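Local structure of glycine cleavage system transcriptional repressor, putative (Vibrio cholerae, 1U8S) at residues N58-R61 with V62-L66. The protein is a putative transcriptional repressor built from two ACT domains, and probably takes part in controlling expression of the glycine cleavage system. Numbering follows the deposited sequence.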
loop_
_atom_site.group_PDB
_atom_site.type_symbol
_atom_site.label_atom_id
_atom_site.label_comp_id
_atom_site.label_asym_id
_atom_site.label_seq_id
_atom_site.Cartn_x
_atom_site.Cartn_y
_atom_site.Cartn_z
ATOM N N ASN B 58 20.317 15.386 -0.072
ATOM C CA ASN B 58 19.849 14.246 0.716
ATOM C C ASN B 58 19.130 13.170 -0.092
ATOM O O ASN B 58 19.284 11.979 0.168
ATOM C CB ASN B 58 18.951 14.735 1.850
ATOM C CG ASN B 58 19.728 15.472 2.925
ATOM O OD1 ASN B 58 20.884 15.154 3.190
ATOM N ND2 ASN B 58 19.092 16.448 3.558
ATOM N N ILE B 59 18.334 13.599 -1.065
ATOM C CA ILE B 59 17.622 12.674 -1.921
ATOM C C ILE B 59 18.658 11.848 -2.679
ATOM O O ILE B 59 18.566 10.621 -2.731
ATOM C CB ILE B 59 16.725 13.421 -2.925
ATOM C CG1 ILE B 59 15.575 14.104 -2.184
ATOM C CG2 ILE B 59 16.175 12.448 -3.959
ATOM C CD1 ILE B 59 14.536 13.128 -1.631
ATOM N N THR B 60 19.651 12.516 -3.261
ATOM C CA THR B 60 20.688 11.800 -3.989
ATOM C C THR B 60 21.316 10.773 -3.053
ATOM O O THR B 60 21.591 9.637 -3.452
ATOM C CB THR B 60 21.778 12.756 -4.495
ATOM O OG1 THR B 60 21.175 13.779 -5.296
ATOM C CG2 THR B 60 22.799 12.005 -5.335
ATOM N N ARG B 61 21.530 11.176 -1.802
ATOM C CA ARG B 61 22.107 10.280 -0.806
ATOM C C ARG B 61 21.260 9.027 -0.706
ATOM O O ARG B 61 21.786 7.929 -0.552
ATOM C CB ARG B 61 22.161 10.946 0.564
ATOM C CG ARG B 61 22.554 9.993 1.688
ATOM C CD ARG B 61 24.027 9.609 1.626
ATOM N NE ARG B 61 24.372 8.588 2.618
ATOM C CZ ARG B 61 25.614 8.332 3.025
ATOM N NH1 ARG B 61 26.629 9.028 2.526
ATOM N NH2 ARG B 61 25.846 7.382 3.929
ATOM N N VAL B 62 19.944 9.203 -0.792
ATOM C CA VAL B 62 19.008 8.087 -0.720
ATOM C C VAL B 62 19.004 7.319 -2.039
ATOM O O VAL B 62 18.911 6.090 -2.050
ATOM C CB VAL B 62 17.569 8.573 -0.423
ATOM C CG1 VAL B 62 16.615 7.394 -0.372
ATOM C CG2 VAL B 62 17.540 9.322 0.884
ATOM N N GLU B 63 19.106 8.043 -3.149
ATOM C CA GLU B 63 19.106 7.413 -4.465
ATOM C C GLU B 63 20.357 6.565 -4.662
ATOM O O GLU B 63 20.358 5.620 -5.454
ATOM C CB GLU B 63 19.026 8.474 -5.566
ATOM C CG GLU B 63 17.784 9.347 -5.507
ATOM C CD GLU B 63 17.761 10.405 -6.599
ATOM O OE1 GLU B 63 18.727 11.197 -6.684
ATOM O OE2 GLU B 63 16.776 10.445 -7.371
ATOM N N THR B 64 21.424 6.895 -3.942
ATOM C CA THR B 64 22.648 6.127 -4.078
ATOM C C THR B 64 22.699 4.947 -3.126
ATOM O O THR B 64 22.839 3.803 -3.560
ATOM C CB THR B 64 23.896 6.981 -3.830
ATOM O OG1 THR B 64 23.910 8.094 -4.733
ATOM C CG2 THR B 64 25.148 6.139 -4.050
ATOM N N THR B 65 22.576 5.220 -1.830
ATOM C CA THR B 65 22.648 4.173 -0.809
ATOM C C THR B 65 21.577 3.072 -0.836
ATOM O O THR B 65 21.871 1.920 -0.515
ATOM C CB THR B 65 22.663 4.796 0.595
ATOM O OG1 THR B 65 21.466 5.554 0.799
ATOM C CG2 THR B 65 23.859 5.712 0.746
ATOM N N LEU B 66 20.349 3.418 -1.221
ATOM C CA LEU B 66 19.246 2.458 -1.258
ATOM C C LEU B 66 19.506 1.198 -2.085
ATOM O O LEU B 66 19.251 0.088 -1.630
ATOM C CB LEU B 66 17.966 3.139 -1.766
ATOM C CG LEU B 66 16.635 2.393 -1.579
ATOM C CD1 LEU B 66 16.334 2.270 -0.095
ATOM C CD2 LEU B 66 15.510 3.144 -2.279
#
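Thr65 meets Arg61, one helical turn back, with both branches of its side chain. Its OG1 donates a hydrogen bond to Arg61 O at 2.8 Å, while Thr65 N reaches the same oxygen at 3.1 Å from the opposite face of the carbonyl plane, giving that acceptor two donors. A first torsion of 60° sets the hydroxyl between the backbone N and the carbonyl carbon of Thr65, directing it back at Arg61 O. The methyl CG2 then lies over one face of the Arg61 guanidinium, 3.5 Å from NE; the arginine chain, bent at chi2 (72°), crosses the threonine at about a right angle.

Thr60 O likewise accepts two bonds from one residue, Thr64, though the directions differ. The backbone N of Thr64 lies 2.8 Å from that oxygen, nearly in line with C=O, whereas its OG1 donates at 3.1 Å from above the carbonyl plane. The hydroxyl of Thr60 itself turns back to Pro56 O.

On the side facing the sheet, Glu63 runs its extended chain back across Ile59, with CD 3.7 Å from the methyl CG2 of Ile59. The carboxylate continues past Thr60, bringing OE1 to 3.4 Å from Thr60 CA, and forms a salt bridge through OE1 with Arg81 on strand 76-82. The main-chain bonds of the helix, such as Glu63 N to Ile59 O, set the spacing of these side chains. Val62 packs on Ala30 and Cys32, in the loop between helix 19-28 and strand 33-42. Ile59 and Glu63 touch Leu7 of strand 5-14, and Glu63 also Met79 of strand 76-82, seating helix 56-71 against the four-stranded antiparallel sheet of an ACT domain, whose strand order is 2-3-1-4.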